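Long-range contact in periplasmic His/Glu/Gln/Arg/opine family-binding protein (Silicibacter pomeroyi, PDB 3I6V), which probably serves as the periplasmic substrate-binding component of an ABC transporter for amino acids, and holds a lysine in this crystal: residues Trp48-Val61 / Ile68-Ile82. Residues are numbered along the deposited sequence; the frame is centred on the assembly and turned at random.
With NA (sodium ion), chain C; LYS (lysine), chain B.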
ATOM      1  N   TRP A  48      12.011   4.713  12.255  1.00 30.26           N
ATOM      2  CA  TRP A  48      11.369   4.728  10.945  1.00 29.06           C
ATOM      3  C   TRP A  48      12.318   5.153   9.846  1.00 28.61           C
ATOM      4  O   TRP A  48      13.087   6.108  10.023  1.00 27.83           O
ATOM      5  CB  TRP A  48      10.138   5.614  10.985  1.00 28.61           C
ATOM      6  CG  TRP A  48       9.071   4.970  11.744  1.00 27.89           C
ATOM      7  CD1 TRP A  48       8.819   5.087  13.091  1.00 28.79           C
ATOM      8  CD2 TRP A  48       8.118   4.048  11.232  1.00 27.31           C
ATOM      9  NE1 TRP A  48       7.737   4.302  13.438  1.00 29.90           N
ATOM     10  CE2 TRP A  48       7.293   3.646  12.315  1.00 28.29           C
ATOM     11  CE3 TRP A  48       7.878   3.519   9.965  1.00 26.71           C
ATOM     12  CZ2 TRP A  48       6.229   2.754  12.159  1.00 26.32           C
ATOM     13  CZ3 TRP A  48       6.810   2.640   9.807  1.00 27.83           C
ATOM     14  CH2 TRP A  48       6.007   2.259  10.902  1.00 26.02           C
ATOM     15  N   VAL A  49      12.280   4.439   8.719  1.00 26.93           N
ATOM     16  CA  VAL A  49      13.161   4.726   7.573  1.00 26.07           C
ATOM     17  C   VAL A  49      12.293   4.890   6.330  1.00 26.55           C
ATOM     18  O   VAL A  49      11.392   4.070   6.086  1.00 25.92           O
ATOM     19  CB  VAL A  49      14.254   3.637   7.347  1.00 26.33           C
ATOM     20  CG1 VAL A  49      15.235   4.034   6.196  1.00 24.63           C
ATOM     21  CG2 VAL A  49      15.049   3.405   8.639  1.00 27.93           C
ATOM     22  N   LYS A  50      12.534   5.968   5.574  1.00 25.80           N
ATOM     23  CA  LYS A  50      11.788   6.251   4.359  1.00 25.93           C
ATOM     24  C   LYS A  50      12.568   5.693   3.201  1.00 24.98           C
ATOM     25  O   LYS A  50      13.763   5.886   3.131  1.00 24.32           O
ATOM     26  CB  LYS A  50      11.599   7.770   4.188  1.00 26.57           C
ATOM     27  CG  LYS A  50      10.985   8.197   2.858  1.00 30.13           C
ATOM     28  CD  LYS A  50      10.981   9.744   2.763  1.00 36.43           C
ATOM     29  CE  LYS A  50      10.885  10.217   1.300  1.00 42.65           C
ATOM     30  NZ  LYS A  50       9.484  10.466   0.916  1.00 43.59           N
ATOM     31  N   ASN A  51      11.909   4.995   2.281  1.00 24.56           N
ATOM     32  CA  ASN A  51      12.606   4.500   1.104  1.00 24.65           C
ATOM     33  C   ASN A  51      11.661   4.554  -0.086  1.00 25.36           C
ATOM     34  O   ASN A  51      10.483   4.262   0.087  1.00 26.15           O
ATOM     35  CB  ASN A  51      13.089   3.038   1.333  1.00 25.31           C
ATOM     36  CG  ASN A  51      14.130   2.611   0.328  1.00 23.05           C
ATOM     37  OD1 ASN A  51      15.316   2.651   0.616  1.00 25.73           O
ATOM     38  ND2 ASN A  51      13.706   2.239  -0.862  1.00 23.44           N
ATOM     39  N   ASP A  52      12.155   4.902  -1.281  1.00 24.89           N
ATOM     40  CA  ASP A  52      11.277   4.961  -2.448  1.00 25.40           C
ATOM     41  C   ASP A  52      10.751   3.533  -2.737  1.00 24.37           C
ATOM     42  O   ASP A  52      11.437   2.520  -2.481  1.00 21.81           O
ATOM     43  CB  ASP A  52      12.012   5.484  -3.711  1.00 26.61           C
ATOM     44  CG  ASP A  52      12.471   6.968  -3.585  1.00 30.06           C
ATOM     45  OD1 ASP A  52      13.357   7.364  -4.353  1.00 37.38           O
ATOM     46  OD2 ASP A  52      11.965   7.721  -2.729  1.00 34.27           O
ATOM     47  N   TRP A  53       9.549   3.496  -3.292  1.00 23.67           N
ATOM     48  CA  TRP A  53       8.876   2.244  -3.633  1.00 23.81           C
ATOM     49  C   TRP A  53       9.684   1.372  -4.589  1.00 24.58           C
ATOM     50  O   TRP A  53       9.832   0.175  -4.341  1.00 23.28           O
ATOM     51  CB  TRP A  53       7.482   2.530  -4.193  1.00 23.45           C
ATOM     52  CG  TRP A  53       6.746   1.259  -4.534  1.00 24.45           C
ATOM     53  CD1 TRP A  53       6.658   0.680  -5.767  1.00 24.66           C
ATOM     54  CD2 TRP A  53       6.084   0.374  -3.618  1.00 22.99           C
ATOM     55  NE1 TRP A  53       5.940  -0.493  -5.688  1.00 24.48           N
ATOM     56  CE2 TRP A  53       5.571  -0.700  -4.380  1.00 24.68           C
ATOM     57  CE3 TRP A  53       5.834   0.412  -2.226  1.00 24.68           C
ATOM     58  CZ2 TRP A  53       4.828  -1.742  -3.805  1.00 21.69           C
ATOM     59  CZ3 TRP A  53       5.090  -0.622  -1.647  1.00 22.35           C
ATOM     60  CH2 TRP A  53       4.589  -1.680  -2.436  1.00 19.92           C
ATOM     61  N   ASP A  54      10.249   1.972  -5.646  1.00 25.65           N
ATOM     62  CA  ASP A  54      11.007   1.229  -6.677  1.00 28.01           C
ATOM     63  C   ASP A  54      12.099   0.340  -6.100  1.00 27.49           C
ATOM     64  O   ASP A  54      12.352  -0.773  -6.594  1.00 28.91           O
ATOM     65  CB  ASP A  54      11.657   2.184  -7.697  1.00 30.11           C
ATOM     66  CG  ASP A  54      10.625   2.963  -8.519  1.00 37.00           C
ATOM     67  OD1 ASP A  54       9.413   2.699  -8.354  1.00 41.65           O
ATOM     68  OD2 ASP A  54      11.014   3.863  -9.330  1.00 43.31           O
ATOM     69  N   SER A  55      12.730   0.797  -5.032  1.00 24.85           N
ATOM     70  CA  SER A  55      13.853   0.051  -4.498  1.00 23.23           C
ATOM     71  C   SER A  55      13.566  -0.489  -3.070  1.00 22.01           C
ATOM     72  O   SER A  55      14.488  -0.900  -2.393  1.00 21.98           O
ATOM     73  CB  SER A  55      15.098   0.981  -4.489  1.00 22.71           C
ATOM     74  OG  SER A  55      14.842   2.115  -3.651  1.00 23.65           O
ATOM     75  N   ILE A  56      12.305  -0.489  -2.617  1.00 20.68           N
ATOM     76  CA  ILE A  56      12.008  -0.829  -1.215  1.00 20.40           C
ATOM     77  C   ILE A  56      12.310  -2.306  -0.896  1.00 20.51           C
ATOM     78  O   ILE A  56      12.734  -2.633   0.222  1.00 20.47           O
ATOM     79  CB  ILE A  56      10.562  -0.404  -0.798  1.00 20.41           C
ATOM     80  CG1 ILE A  56      10.458  -0.248   0.715  1.00 21.83           C
ATOM     81  CG2 ILE A  56       9.466  -1.345  -1.443  1.00 18.91           C
ATOM     82  CD1 ILE A  56       9.271   0.658   1.149  1.00 21.52           C
ATOM     83  N   ILE A  57      12.128  -3.186  -1.877  1.00 19.82           N
ATOM     84  CA  ILE A  57      12.472  -4.585  -1.677  1.00 19.99           C
ATOM     85  C   ILE A  57      14.002  -4.799  -1.705  1.00 21.03           C
ATOM     86  O   ILE A  57      14.536  -5.351  -0.759  1.00 21.08           O
ATOM     87  CB  ILE A  57      11.693  -5.546  -2.602  1.00 19.58           C
ATOM     88  CG1 ILE A  57      10.217  -5.619  -2.163  1.00 20.44           C
ATOM     89  CG2 ILE A  57      12.325  -6.961  -2.564  1.00 19.94           C
ATOM     90  CD1 ILE A  57       9.339  -6.613  -3.030  1.00 22.64           C
ATOM     91  N   PRO A  58      14.706  -4.369  -2.780  1.00 22.06           N
ATOM     92  CA  PRO A  58      16.184  -4.595  -2.761  1.00 22.94           C
ATOM     93  C   PRO A  58      16.874  -3.967  -1.559  1.00 22.79           C
ATOM     94  O   PRO A  58      17.802  -4.565  -1.006  1.00 23.97           O
ATOM     95  CB  PRO A  58      16.688  -3.925  -4.064  1.00 24.21           C
ATOM     96  CG  PRO A  58      15.503  -3.660  -4.898  1.00 24.23           C
ATOM     97  CD  PRO A  58      14.220  -3.917  -4.094  1.00 22.40           C
ATOM     98  N   ASN A  59      16.409  -2.796  -1.120  1.00 22.31           N
ATOM     99  CA  ASN A  59      17.028  -2.153   0.047  1.00 22.90           C
ATOM    100  C   ASN A  59      16.727  -2.824   1.403  1.00 23.00           C
ATOM    101  O   ASN A  59      17.519  -2.676   2.347  1.00 23.51           O
ATOM    102  CB  ASN A  59      16.755  -0.638   0.049  1.00 21.61           C
ATOM    103  CG  ASN A  59      17.485   0.075  -1.107  1.00 24.27           C
ATOM    104  OD1 ASN A  59      18.289  -0.537  -1.808  1.00 24.37           O
ATOM    105  ND2 ASN A  59      17.215   1.358  -1.285  1.00 22.52           N
ATOM    106  N   LEU A  60      15.601  -3.548   1.509  1.00 21.88           N
ATOM    107  CA  LEU A  60      15.379  -4.447   2.642  1.00 21.97           C
ATOM    108  C   LEU A  60      16.384  -5.586   2.565  1.00 22.52           C
ATOM    109  O   LEU A  60      17.036  -5.925   3.562  1.00 22.88           O
ATOM    110  CB  LEU A  60      13.948  -5.052   2.615  1.00 21.89           C
ATOM    111  CG  LEU A  60      13.706  -6.276   3.527  1.00 21.90           C
ATOM    112  CD1 LEU A  60      13.695  -5.851   4.990  1.00 22.78           C
ATOM    113  CD2 LEU A  60      12.370  -6.961   3.211  1.00 23.27           C
ATOM    114  N   VAL A  61      16.487  -6.195   1.386  1.00 23.30           N
ATOM    115  CA  VAL A  61      17.394  -7.351   1.204  1.00 24.40           C
ATOM    116  C   VAL A  61      18.864  -6.977   1.526  1.00 25.21           C
ATOM    117  O   VAL A  61      19.574  -7.780   2.110  1.00 24.46           O
ATOM    118  CB  VAL A  61      17.228  -7.981  -0.225  1.00 24.24           C
ATOM    119  CG1 VAL A  61      18.308  -9.045  -0.520  1.00 25.94           C
ATOM    120  CG2 VAL A  61      15.812  -8.602  -0.367  1.00 23.34           C
ATOM    121  N   ILE A  68       9.352  -4.092   5.756  1.00 19.40           N
ATOM    122  CA  ILE A  68       8.591  -3.212   4.861  1.00 20.42           C
ATOM    123  C   ILE A  68       7.167  -3.146   5.386  1.00 20.82           C
ATOM    124  O   ILE A  68       6.534  -4.185   5.531  1.00 19.96           O
ATOM    125  CB  ILE A  68       8.602  -3.726   3.412  1.00 19.53           C
ATOM    126  CG1 ILE A  68      10.026  -3.682   2.854  1.00 20.47           C
ATOM    127  CG2 ILE A  68       7.646  -2.898   2.521  1.00 20.96           C
ATOM    128  CD1 ILE A  68      10.148  -4.393   1.486  1.00 20.40           C
ATOM    129  N   ILE A  69       6.694  -1.946   5.733  1.00 20.74           N
ATOM    130  CA  ILE A  69       5.310  -1.763   6.122  1.00 21.74           C
ATOM    131  C   ILE A  69       4.840  -0.547   5.302  1.00 22.99           C
ATOM    132  O   ILE A  69       5.088   0.611   5.668  1.00 23.02           O
ATOM    133  CB  ILE A  69       5.151  -1.614   7.661  1.00 22.42           C
ATOM    134  CG1 ILE A  69       3.676  -1.503   8.073  1.00 22.99           C
ATOM    135  CG2 ILE A  69       6.048  -0.457   8.235  1.00 24.12           C
ATOM    136  CD1 ILE A  69       3.479  -1.477   9.632  1.00 25.07           C
ATOM    137  N   ALA A  70       4.253  -0.825   4.140  1.00 22.02           N
ATOM    138  CA  ALA A  70       4.157   0.176   3.071  1.00 21.80           C
ATOM    139  C   ALA A  70       3.042  -0.195   2.101  1.00 22.19           C
ATOM    140  O   ALA A  70       3.223  -0.133   0.880  1.00 24.27           O
ATOM    141  CB  ALA A  70       5.529   0.287   2.307  1.00 20.66           C
ATOM    142  N   GLY A  71       1.896  -0.598   2.644  1.00 21.91           N
ATOM    143  CA  GLY A  71       0.727  -0.998   1.831  1.00 21.83           C
ATOM    144  C   GLY A  71       1.018  -2.073   0.785  1.00 21.04           C
ATOM    145  O   GLY A  71       0.390  -2.087  -0.268  1.00 21.54           O
ATOM    146  N   MET A  72       1.954  -2.976   1.086  1.00 20.46           N
ATOM    147  CA  MET A  72       2.453  -3.973   0.102  1.00 19.82           C
ATOM    148  C   MET A  72       1.582  -5.232   0.192  1.00 19.58           C
ATOM    149  O   MET A  72       1.532  -5.847   1.252  1.00 19.55           O
ATOM    150  CB  MET A  72       3.909  -4.366   0.410  1.00 18.15           C
ATOM    151  CG  MET A  72       4.582  -5.358  -0.646  1.00 18.14           C
ATOM    152  SD  MET A  72       6.333  -5.681  -0.367  1.00 10.30           S
ATOM    153  CE  MET A  72       6.995  -4.255  -1.192  1.00 24.43           C
ATOM    154  N   SER A  73       0.920  -5.592  -0.907  1.00 18.77           N
ATOM    155  CA  SER A  73       0.150  -6.820  -0.977  1.00 19.54           C
ATOM    156  C   SER A  73       1.037  -8.046  -0.913  1.00 18.86           C
ATOM    157  O   SER A  73       2.129  -8.087  -1.517  1.00 18.31           O
ATOM    158  CB  SER A  73      -0.636  -6.875  -2.288  1.00 20.22           C
ATOM    159  OG  SER A  73      -1.662  -5.875  -2.274  1.00 19.84           O
ATOM    160  N   ILE A  74       0.556  -9.048  -0.191  1.00 18.76           N
ATOM    161  CA  ILE A  74       1.237 -10.342  -0.119  1.00 17.82           C
ATOM    162  C   ILE A  74       1.033 -11.029  -1.480  1.00 18.55           C
ATOM    163  O   ILE A  74      -0.098 -11.186  -1.896  1.00 19.57           O
ATOM    164  CB  ILE A  74       0.621 -11.197   0.980  1.00 18.88           C
ATOM    165  CG1 ILE A  74       0.940 -10.611   2.345  1.00 17.57           C
ATOM    166  CG2 ILE A  74       1.203 -12.660   0.937  1.00 16.54           C
ATOM    167  CD1 ILE A  74      -0.063 -11.062   3.459  1.00 20.56           C
ATOM    168  N   THR A  75       2.106 -11.388  -2.194  1.00 18.02           N
ATOM    169  CA  THR A  75       1.953 -12.121  -3.457  1.00 18.29           C
ATOM    170  C   THR A  75       3.005 -13.224  -3.564  1.00 19.22           C
ATOM    171  O   THR A  75       4.066 -13.162  -2.914  1.00 19.34           O
ATOM    172  CB  THR A  75       2.126 -11.248  -4.701  1.00 17.78           C
ATOM    173  OG1 THR A  75       3.515 -10.892  -4.819  1.00 18.73           O
ATOM    174  CG2 THR A  75       1.249  -9.976  -4.623  1.00 17.43           C
ATOM    175  N   ASP A  76       2.722 -14.209  -4.416  1.00 20.53           N
ATOM    176  CA  ASP A  76       3.626 -15.368  -4.605  1.00 21.31           C
ATOM    177  C   ASP A  76       4.906 -14.891  -5.242  1.00 20.13           C
ATOM    178  O   ASP A  76       5.975 -15.367  -4.896  1.00 18.33           O
ATOM    179  CB  ASP A  76       3.014 -16.454  -5.513  1.00 23.02           C
ATOM    180  CG  ASP A  76       1.890 -17.232  -4.826  1.00 29.19           C
ATOM    181  OD1 ASP A  76       1.792 -17.194  -3.579  1.00 32.49           O
ATOM    182  OD2 ASP A  76       1.084 -17.873  -5.535  1.00 34.51           O
ATOM    183  N   GLU A  77       4.782 -13.929  -6.162  1.00 19.70           N
ATOM    184  CA  GLU A  77       5.957 -13.380  -6.859  1.00 19.29           C
ATOM    185  C   GLU A  77       6.922 -12.706  -5.885  1.00 19.16           C
ATOM    186  O   GLU A  77       8.163 -12.816  -6.030  1.00 19.00           O
ATOM    187  CB  GLU A  77       5.519 -12.410  -7.999  1.00 19.65           C
ATOM    188  CG  GLU A  77       6.672 -11.519  -8.517  1.00 22.70           C
ATOM    189  CD  GLU A  77       6.318 -10.738  -9.774  1.00 24.01           C
ATOM    190  OE1 GLU A  77       5.149 -10.807 -10.233  1.00 21.70           O
ATOM    191  OE2 GLU A  77       7.218 -10.052 -10.291  1.00 23.01           O
ATOM    192  N   ARG A  78       6.384 -11.981  -4.904  1.00 18.19           N
ATOM    193  CA  ARG A  78       7.271 -11.287  -3.961  1.00 17.88           C
ATOM    194  C   ARG A  78       7.794 -12.284  -2.942  1.00 17.53           C
ATOM    195  O   ARG A  78       8.870 -12.141  -2.421  1.00 17.50           O
ATOM    196  CB  ARG A  78       6.598 -10.111  -3.239  1.00 17.66           C
ATOM    197  CG  ARG A  78       6.391  -8.912  -4.182  1.00 18.25           C
ATOM    198  CD  ARG A  78       5.315  -7.970  -3.628  1.00 17.34           C
ATOM    199  NE  ARG A  78       5.141  -6.805  -4.504  1.00 17.65           N
ATOM    200  CZ  ARG A  78       4.059  -6.042  -4.517  1.00 19.16           C
ATOM    201  NH1 ARG A  78       3.013  -6.369  -3.772  1.00 14.55           N
ATOM    202  NH2 ARG A  78       3.995  -5.003  -5.339  1.00 16.85           N
ATOM    203  N   ASP A  79       6.999 -13.283  -2.654  1.00 18.36           N
ATOM    204  CA  ASP A  79       7.481 -14.402  -1.812  1.00 19.08           C
ATOM    205  C   ASP A  79       8.716 -15.153  -2.394  1.00 18.85           C
ATOM    206  O   ASP A  79       9.404 -15.888  -1.654  1.00 17.56           O
ATOM    207  CB  ASP A  79       6.302 -15.329  -1.473  1.00 18.83           C
ATOM    208  CG  ASP A  79       6.686 -16.477  -0.523  1.00 23.33           C
ATOM    209  OD1 ASP A  79       7.372 -16.245   0.532  1.00 22.49           O
ATOM    210  OD2 ASP A  79       6.300 -17.628  -0.845  1.00 24.39           O
ATOM    211  N   GLU A  80       9.043 -14.944  -3.679  1.00 19.48           N
ATOM    212  CA  GLU A  80      10.288 -15.499  -4.245  1.00 20.01           C
ATOM    213  C   GLU A  80      11.515 -14.868  -3.623  1.00 20.21           C
ATOM    214  O   GLU A  80      12.547 -15.505  -3.579  1.00 20.19           O
ATOM    215  CB  GLU A  80      10.385 -15.302  -5.773  1.00 20.63           C
ATOM    216  CG  GLU A  80       9.197 -15.898  -6.539  1.00 24.56           C
ATOM    217  CD  GLU A  80       9.170 -15.470  -8.011  1.00 29.54           C
ATOM    218  OE1 GLU A  80      10.081 -14.741  -8.460  1.00 29.91           O
ATOM    219  OE2 GLU A  80       8.223 -15.863  -8.718  1.00 31.29           O
ATOM    220  N   VAL A  81      11.421 -13.620  -3.145  1.00 19.35           N
ATOM    221  CA  VAL A  81      12.626 -12.940  -2.570  1.00 20.19           C
ATOM    222  C   VAL A  81      12.541 -12.481  -1.100  1.00 19.47           C
ATOM    223  O   VAL A  81      13.567 -12.287  -0.442  1.00 19.78           O
ATOM    224  CB  VAL A  81      13.028 -11.747  -3.395  1.00 20.98           C
ATOM    225  CG1 VAL A  81      13.586 -12.191  -4.789  1.00 23.46           C
ATOM    226  CG2 VAL A  81      11.813 -10.791  -3.533  1.00 19.86           C
ATOM    227  N   ILE A  82      11.330 -12.286  -0.588  1.00 17.90           N
ATOM    228  CA  ILE A  82      11.152 -11.880   0.807  1.00 18.01           C
ATOM    229  C   ILE A  82      10.080 -12.761   1.442  1.00 17.73           C
ATOM    230  O   ILE A  82       9.435 -13.518   0.716  1.00 17.12           O
ATOM    231  CB  ILE A  82      10.716 -10.365   0.924  1.00 17.41           C
ATOM    232  CG1 ILE A  82       9.391 -10.127   0.217  1.00 18.15           C
ATOM    233  CG2 ILE A  82      11.827  -9.429   0.369  1.00 19.50           C
ATOM    234  CD1 ILE A  82       8.716  -8.754   0.575  1.00 20.87           C
TER
HETATM  235 NA    NA C 279       9.752 -15.935   0.533  1.00 17.71          NA
HETATM  236  N   LYS B   1      -0.979  -3.115  -2.706  1.00 19.25           N
HETATM  237  CA  LYS B   1      -0.427  -2.880  -4.081  1.00 19.15           C
HETATM  238  C   LYS B   1       0.835  -3.682  -4.305  1.00 19.85           C
HETATM  239  O   LYS B   1       1.340  -4.278  -3.343  1.00 20.69           O
HETATM  240  CB  LYS B   1      -0.144  -1.373  -4.301  1.00 18.75           C
HETATM  241  CG  LYS B   1       0.984  -0.794  -3.446  1.00 17.98           C
HETATM  242  CD  LYS B   1       1.115   0.746  -3.707  1.00 20.74           C
HETATM  243  CE  LYS B   1       2.311   1.404  -2.924  1.00 20.73           C
HETATM  244  NZ  LYS B   1       2.310   2.939  -3.143  1.00 20.25           N
HETATM  245  OXT LYS B   1       1.380  -3.728  -5.445  1.00 20.47           O
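The methyl of Met72 is surrounded by side chains of the helix 56-61 and the loop before it: its CE lies 3.6 Å from Ile57 CG1 and also touches Ile56 CG2 and the indole of Trp53 at CH2. Met72 reaches them by running straight, with CG anti to the backbone N (chi1 -176°), before bending at its sulfur. Here the packing is tight and buried. Ile68 CD1 presses against Ile57 CG1, 3.9 Å away, and Leu60 CD2, while Ala70 CB meets Ile56 CD1. Ile82 CG2 rests against both Leu60 CD2 and Ile57 CG2. Outward the contact thins: Val81 and Val61 are solvent-exposed and make few contacts, Val61 CG2 lying 4.1 Å from Ile82 CG2.

At the pocket end, Trp53 lays one face under the aliphatic chain of the bound lysine, whose CE lies 3.7 Å from Trp53 CZ3; Ile56 CG2 backs the opposite face, Ala70 O approaches CZ3 obliquely, and NE1 bonds Ala114 O. Arg78 NH2 comes to the indole edge, guanidinium and ring 82° apart. Arg78 NH1 donates to O of the bound lysine (2.7 Å) and Arg78 NH2 to its OXT (2.9 Å), while NH1 also donates to Ser73 O, which fixes the guanidinium's rotation. Shortening Trp53 to an alanine is likely to take away the surface under the lysine chain and open a gap beside Met72 CE.

Beyond Arg78, Asp79 (O and OD1) and the carbonyl O of Ile82 bind sodium together with Asp83 and Glu186. Mostly apolar packing, with a buried arginine turned to the ligand, thus joins helix 56-61 to the loop carrying Gly71, Ser73 and Arg78 of this family 3 solute-binding protein's pocket.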